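Local atomic coordinates of leucine-rich repeat protein (Bacteroides thetaiotaomicron, PDB entry 4ECN), a protein that is of unknown function but, as an extracellular leucine-rich repeat protein carrying two DUF4458 domains, probably binds other proteins. Residues P129-G141 with V246-Q260. Numbering follows the deposited sequence.
Sequences PHGTVTFKLSKEG and VIDNKLTKDANVPIQ
T134 turns its hydroxyl between its own backbone N and carbonyl carbon (chi1 56°), which carries OG1 over to the partner strand, where it accepts a hydrogen bond from D254 N at 3.2 Å. E140, with CG anti to the backbone N (chi1 -167°) and the chain bent at chi2, brings its carboxylate to Q260. The strands 130-139 and 251-259 run parallel, V133 opposite T252 before a beta bulge, F135 opposite A255 and L137 opposite V257 after it. The register slips by one residue between V133 and F135: K253 and D254 together face T134, with D254 at positive phi, its N held by the T134 hydroxyl while the T134 carbonyl O takes A255 N at 2.8 Å. Past the bulge the ladder resumes as K136 N donates to A255 O.

Strand 251-259 lies along one edge of strand 130-139, which belongs to a DUF4458 domain of the transthyretin clan and pairs antiparallel with 202-212 along its other edge; all three are part of the same mixed sheet. On the face of V133, F135 and L137, V133 CG2 meets V246 CG2, from the end of strand 244-246, at 3.5 Å, their side chains crossing at about a right angle. The F135 ring is approached obliquely at CD1 by A255 CB and V257 CG2, each 3.6 Å away, while V133 CG1 lies over one face near the rim. L137 CD2 packs on I259 CD1, and L173 and V218 add to the core around F135.

At the far end Q260 NE2 reaches E140 OE1 at 2.9 Å, coming from above the carboxylate plane, and also donates to P258 O; E140 OE2 lies by P258 CB. An alanine in place of E140 would probably leave Q260 NE2 with only P258 O of these two acceptors and lose the OE2 contact at P258 CB.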
loop_
_atom_site.group_PDB
_atom_site.type_symbol
_atom_site.label_atom_id
_atom_site.label_comp_id
_atom_site.label_asym_id
_atom_site.label_seq_id
_atom_site.Cartn_x
_atom_site.Cartn_y
_atom_site.Cartn_z
ATOM N N PRO A 129 37.477 -7.714 27.615
ATOM C CA PRO A 129 38.807 -8.278 27.380
ATOM C C PRO A 129 38.914 -8.904 25.986
ATOM O O PRO A 129 37.997 -9.591 25.520
ATOM C CB PRO A 129 38.944 -9.315 28.486
ATOM C CG PRO A 129 37.568 -9.698 28.820
ATOM C CD PRO A 129 36.746 -8.476 28.647
ATOM N N HIS A 130 40.027 -8.597 25.302
ATOM C CA HIS A 130 40.341 -9.066 23.962
ATOM C C HIS A 130 41.639 -9.819 23.942
ATOM O O HIS A 130 42.506 -9.602 24.791
ATOM C CB HIS A 130 40.435 -7.875 22.996
ATOM C CG HIS A 130 39.116 -7.297 22.591
ATOM N ND1 HIS A 130 38.313 -6.621 23.496
ATOM C CD2 HIS A 130 38.526 -7.259 21.373
ATOM C CE1 HIS A 130 37.246 -6.231 22.812
ATOM N NE2 HIS A 130 37.332 -6.584 21.527
ATOM N N GLY A 131 41.757 -10.693 22.956
ATOM C CA GLY A 131 42.950 -11.455 22.623
ATOM C C GLY A 131 43.221 -11.211 21.151
ATOM O O GLY A 131 42.510 -10.406 20.533
ATOM N N THR A 132 44.243 -11.876 20.563
ATOM C CA THR A 132 44.546 -11.691 19.133
ATOM C C THR A 132 44.544 -13.066 18.421
ATOM O O THR A 132 44.670 -14.098 19.077
ATOM C CB THR A 132 45.845 -10.907 18.900
ATOM O OG1 THR A 132 46.917 -11.516 19.612
ATOM C CG2 THR A 132 45.715 -9.437 19.306
ATOM N N VAL A 133 44.322 -13.074 17.088
ATOM C CA VAL A 133 44.176 -14.305 16.300
ATOM C C VAL A 133 44.838 -14.188 14.929
ATOM O O VAL A 133 44.833 -13.119 14.320
ATOM C CB VAL A 133 42.655 -14.647 16.131
ATOM C CG1 VAL A 133 42.379 -15.542 14.927
ATOM C CG2 VAL A 133 42.094 -15.289 17.392
ATOM N N THR A 134 45.352 -15.326 14.436
ATOM C CA THR A 134 45.885 -15.513 13.089
ATOM C C THR A 134 45.168 -16.700 12.490
ATOM O O THR A 134 44.834 -17.647 13.210
ATOM C CB THR A 134 47.406 -15.679 13.057
ATOM O OG1 THR A 134 47.768 -16.777 13.902
ATOM C CG2 THR A 134 48.146 -14.415 13.440
ATOM N N PHE A 135 44.934 -16.661 11.181
ATOM C CA PHE A 135 44.221 -17.729 10.492
ATOM C C PHE A 135 45.163 -18.575 9.652
ATOM O O PHE A 135 46.244 -18.123 9.255
ATOM C CB PHE A 135 43.104 -17.135 9.615
ATOM C CG PHE A 135 42.095 -16.396 10.458
ATOM C CD1 PHE A 135 41.035 -17.072 11.051
ATOM C CD2 PHE A 135 42.262 -15.047 10.748
ATOM C CE1 PHE A 135 40.140 -16.403 11.881
ATOM C CE2 PHE A 135 41.359 -14.379 11.574
ATOM C CZ PHE A 135 40.303 -15.056 12.120
ATOM N N LYS A 136 44.745 -19.821 9.424
ATOM C CA LYS A 136 45.426 -20.815 8.622
ATOM C C LYS A 136 44.395 -21.416 7.694
ATOM O O LYS A 136 43.469 -22.125 8.137
ATOM C CB LYS A 136 46.101 -21.853 9.519
ATOM C CG LYS A 136 46.804 -23.001 8.809
ATOM C CD LYS A 136 47.008 -24.140 9.815
ATOM C CE LYS A 136 47.713 -25.363 9.290
ATOM N NZ LYS A 136 49.155 -25.103 9.058
ATOM N N LEU A 137 44.513 -21.044 6.410
ATOM C CA LEU A 137 43.655 -21.495 5.317
ATOM C C LEU A 137 44.053 -22.922 4.940
ATOM O O LEU A 137 45.232 -23.189 4.747
ATOM C CB LEU A 137 43.758 -20.540 4.115
ATOM C CG LEU A 137 43.019 -19.205 4.170
ATOM C CD1 LEU A 137 43.646 -18.229 5.177
ATOM C CD2 LEU A 137 43.042 -18.544 2.805
ATOM N N SER A 138 43.080 -23.838 4.873
ATOM C CA SER A 138 43.328 -25.252 4.614
ATOM C C SER A 138 42.326 -25.841 3.631
ATOM O O SER A 138 41.169 -25.412 3.634
ATOM C CB SER A 138 43.237 -26.019 5.931
ATOM O OG SER A 138 43.803 -25.313 7.026
ATOM N N LYS A 139 42.741 -26.852 2.829
ATOM C CA LYS A 139 41.847 -27.550 1.893
ATOM C C LYS A 139 40.920 -28.519 2.642
ATOM O O LYS A 139 41.400 -29.376 3.382
ATOM C CB LYS A 139 42.630 -28.319 0.818
ATOM C CG LYS A 139 43.413 -27.481 -0.174
ATOM C CD LYS A 139 43.930 -28.381 -1.301
ATOM C CE LYS A 139 44.732 -27.648 -2.351
ATOM N NZ LYS A 139 45.140 -28.544 -3.468
ATOM N N GLU A 140 39.598 -28.372 2.457
ATOM C CA GLU A 140 38.538 -29.201 3.061
ATOM C C GLU A 140 37.598 -29.672 1.951
ATOM O O GLU A 140 37.569 -29.061 0.876
ATOM C CB GLU A 140 37.767 -28.415 4.157
ATOM C CG GLU A 140 36.860 -29.252 5.057
ATOM C CD GLU A 140 35.489 -28.669 5.375
ATOM O OE1 GLU A 140 34.629 -28.660 4.463
ATOM O OE2 GLU A 140 35.244 -28.299 6.548
ATOM N N GLY A 141 36.855 -30.752 2.208
ATOM C CA GLY A 141 35.894 -31.318 1.262
ATOM C C GLY A 141 36.543 -32.074 0.117
ATOM O O GLY A 141 36.181 -33.224 -0.160
ATOM N N VAL A 246 39.829 -17.802 22.029
ATOM C CA VAL A 246 40.607 -16.579 22.247
ATOM C C VAL A 246 40.753 -16.362 23.754
ATOM O O VAL A 246 39.760 -16.417 24.489
ATOM C CB VAL A 246 39.969 -15.352 21.547
ATOM C CG1 VAL A 246 40.735 -14.077 21.849
ATOM C CG2 VAL A 246 39.858 -15.563 20.043
ATOM N N ILE A 247 41.996 -16.126 24.206
ATOM C CA ILE A 247 42.324 -15.897 25.616
ATOM C C ILE A 247 42.703 -14.443 25.794
ATOM O O ILE A 247 43.405 -13.908 24.940
ATOM C CB ILE A 247 43.465 -16.855 26.101
ATOM C CG1 ILE A 247 43.249 -18.348 25.706
ATOM C CG2 ILE A 247 43.786 -16.685 27.590
ATOM C CD1 ILE A 247 41.956 -19.027 26.169
ATOM N N ASP A 248 42.278 -13.826 26.913
ATOM C CA ASP A 248 42.553 -12.429 27.267
ATOM C C ASP A 248 44.060 -12.105 27.239
ATOM O O ASP A 248 44.873 -12.818 27.845
ATOM C CB ASP A 248 41.987 -12.099 28.668
ATOM C CG ASP A 248 42.125 -10.647 29.138
ATOM O OD1 ASP A 248 42.238 -9.740 28.272
ATOM O OD2 ASP A 248 42.014 -10.406 30.361
ATOM N N ASN A 249 44.407 -11.021 26.493
ATOM C CA ASN A 249 45.739 -10.408 26.284
ATOM C C ASN A 249 46.789 -11.445 25.759
ATOM O O ASN A 249 47.995 -11.177 25.812
ATOM C CB ASN A 249 46.237 -9.719 27.581
ATOM C CG ASN A 249 45.313 -8.604 28.103
ATOM O OD1 ASN A 249 44.483 -8.012 27.376
ATOM N ND2 ASN A 249 45.439 -8.281 29.388
ATOM N N LYS A 250 46.303 -12.557 25.150
ATOM C CA LYS A 250 47.092 -13.637 24.549
ATOM C C LYS A 250 46.688 -13.870 23.077
ATOM O O LYS A 250 45.535 -13.638 22.712
ATOM C CB LYS A 250 46.940 -14.956 25.348
ATOM C CG LYS A 250 47.409 -14.908 26.808
ATOM C CD LYS A 250 48.923 -14.742 26.960
ATOM C CE LYS A 250 49.347 -14.607 28.401
ATOM N NZ LYS A 250 50.830 -14.599 28.546
ATOM N N LEU A 251 47.636 -14.366 22.247
ATOM C CA LEU A 251 47.415 -14.654 20.823
ATOM C C LEU A 251 47.119 -16.138 20.549
ATOM O O LEU A 251 47.916 -17.017 20.882
ATOM C CB LEU A 251 48.634 -14.236 19.978
ATOM C CG LEU A 251 48.703 -14.782 18.533
ATOM C CD1 LEU A 251 47.956 -13.896 17.555
ATOM C CD2 LEU A 251 50.131 -14.968 18.096
ATOM N N THR A 252 46.005 -16.385 19.862
ATOM C CA THR A 252 45.626 -17.708 19.393
ATOM C C THR A 252 46.176 -17.815 17.965
ATOM O O THR A 252 45.952 -16.922 17.150
ATOM C CB THR A 252 44.114 -17.917 19.524
ATOM O OG1 THR A 252 43.737 -17.726 20.900
ATOM C CG2 THR A 252 43.662 -19.293 18.997
ATOM N N LYS A 253 46.944 -18.861 17.686
ATOM C CA LYS A 253 47.570 -18.996 16.384
ATOM C C LYS A 253 46.854 -20.040 15.536
ATOM O O LYS A 253 46.362 -21.044 16.058
ATOM C CB LYS A 253 49.058 -19.376 16.568
ATOM C CG LYS A 253 49.937 -19.255 15.319
ATOM C CD LYS A 253 51.269 -19.999 15.493
ATOM C CE LYS A 253 52.044 -20.090 14.192
ATOM N NZ LYS A 253 53.254 -20.946 14.311
ATOM N N ASP A 254 46.832 -19.788 14.211
ATOM C CA ASP A 254 46.348 -20.632 13.116
ATOM C C ASP A 254 44.923 -21.209 13.355
ATOM O O ASP A 254 44.727 -22.427 13.488
ATOM C CB ASP A 254 47.346 -21.770 12.854
ATOM C CG ASP A 254 48.646 -21.275 12.235
ATOM O OD1 ASP A 254 48.697 -20.079 11.812
ATOM O OD2 ASP A 254 49.605 -22.084 12.141
ATOM N N ALA A 255 43.933 -20.294 13.318
ATOM C CA ALA A 255 42.491 -20.544 13.411
ATOM C C ALA A 255 42.000 -21.090 12.062
ATOM O O ALA A 255 42.372 -20.550 11.022
ATOM C CB ALA A 255 41.779 -19.251 13.795
ATOM N N ASN A 256 41.199 -22.160 12.065
ATOM C CA ASN A 256 40.805 -22.846 10.830
ATOM C C ASN A 256 39.848 -22.062 9.861
ATOM O O ASN A 256 38.701 -21.780 10.199
ATOM C CB ASN A 256 40.120 -24.177 11.149
ATOM C CG ASN A 256 39.838 -25.022 9.922
ATOM O OD1 ASN A 256 38.744 -25.600 9.784
ATOM N ND2 ASN A 256 40.823 -25.113 8.999
ATOM N N VAL A 257 40.313 -21.852 8.610
ATOM C CA VAL A 257 39.534 -21.298 7.507
ATOM C C VAL A 257 39.459 -22.425 6.450
ATOM O O VAL A 257 40.412 -22.613 5.687
ATOM C CB VAL A 257 40.078 -19.954 6.962
ATOM C CG1 VAL A 257 39.221 -19.441 5.809
ATOM C CG2 VAL A 257 40.160 -18.904 8.067
ATOM N N PRO A 258 38.377 -23.244 6.471
ATOM C CA PRO A 258 38.290 -24.401 5.557
ATOM C C PRO A 258 37.927 -24.033 4.104
ATOM O O PRO A 258 36.745 -23.951 3.746
ATOM C CB PRO A 258 37.176 -25.250 6.185
ATOM C CG PRO A 258 36.312 -24.285 6.874
ATOM C CD PRO A 258 37.214 -23.194 7.380
ATOM N N ILE A 259 38.956 -23.905 3.251
ATOM C CA ILE A 259 38.790 -23.549 1.842
ATOM C C ILE A 259 38.187 -24.750 1.095
ATOM O O ILE A 259 38.647 -25.871 1.272
ATOM C CB ILE A 259 40.133 -23.073 1.238
ATOM C CG1 ILE A 259 40.717 -21.869 2.035
ATOM C CG2 ILE A 259 40.017 -22.760 -0.269
ATOM C CD1 ILE A 259 39.838 -20.604 2.151
ATOM N N GLN A 260 37.139 -24.503 0.286
ATOM C CA GLN A 260 36.390 -25.535 -0.435
ATOM C C GLN A 260 36.819 -25.718 -1.891
ATOM O O GLN A 260 36.711 -26.840 -2.408
ATOM C CB GLN A 260 34.889 -25.189 -0.432
ATOM C CG GLN A 260 34.262 -25.063 0.951
ATOM C CD GLN A 260 34.327 -26.335 1.757
ATOM O OE1 GLN A 260 33.905 -27.412 1.310
ATOM N NE2 GLN A 260 34.827 -26.220 2.982
#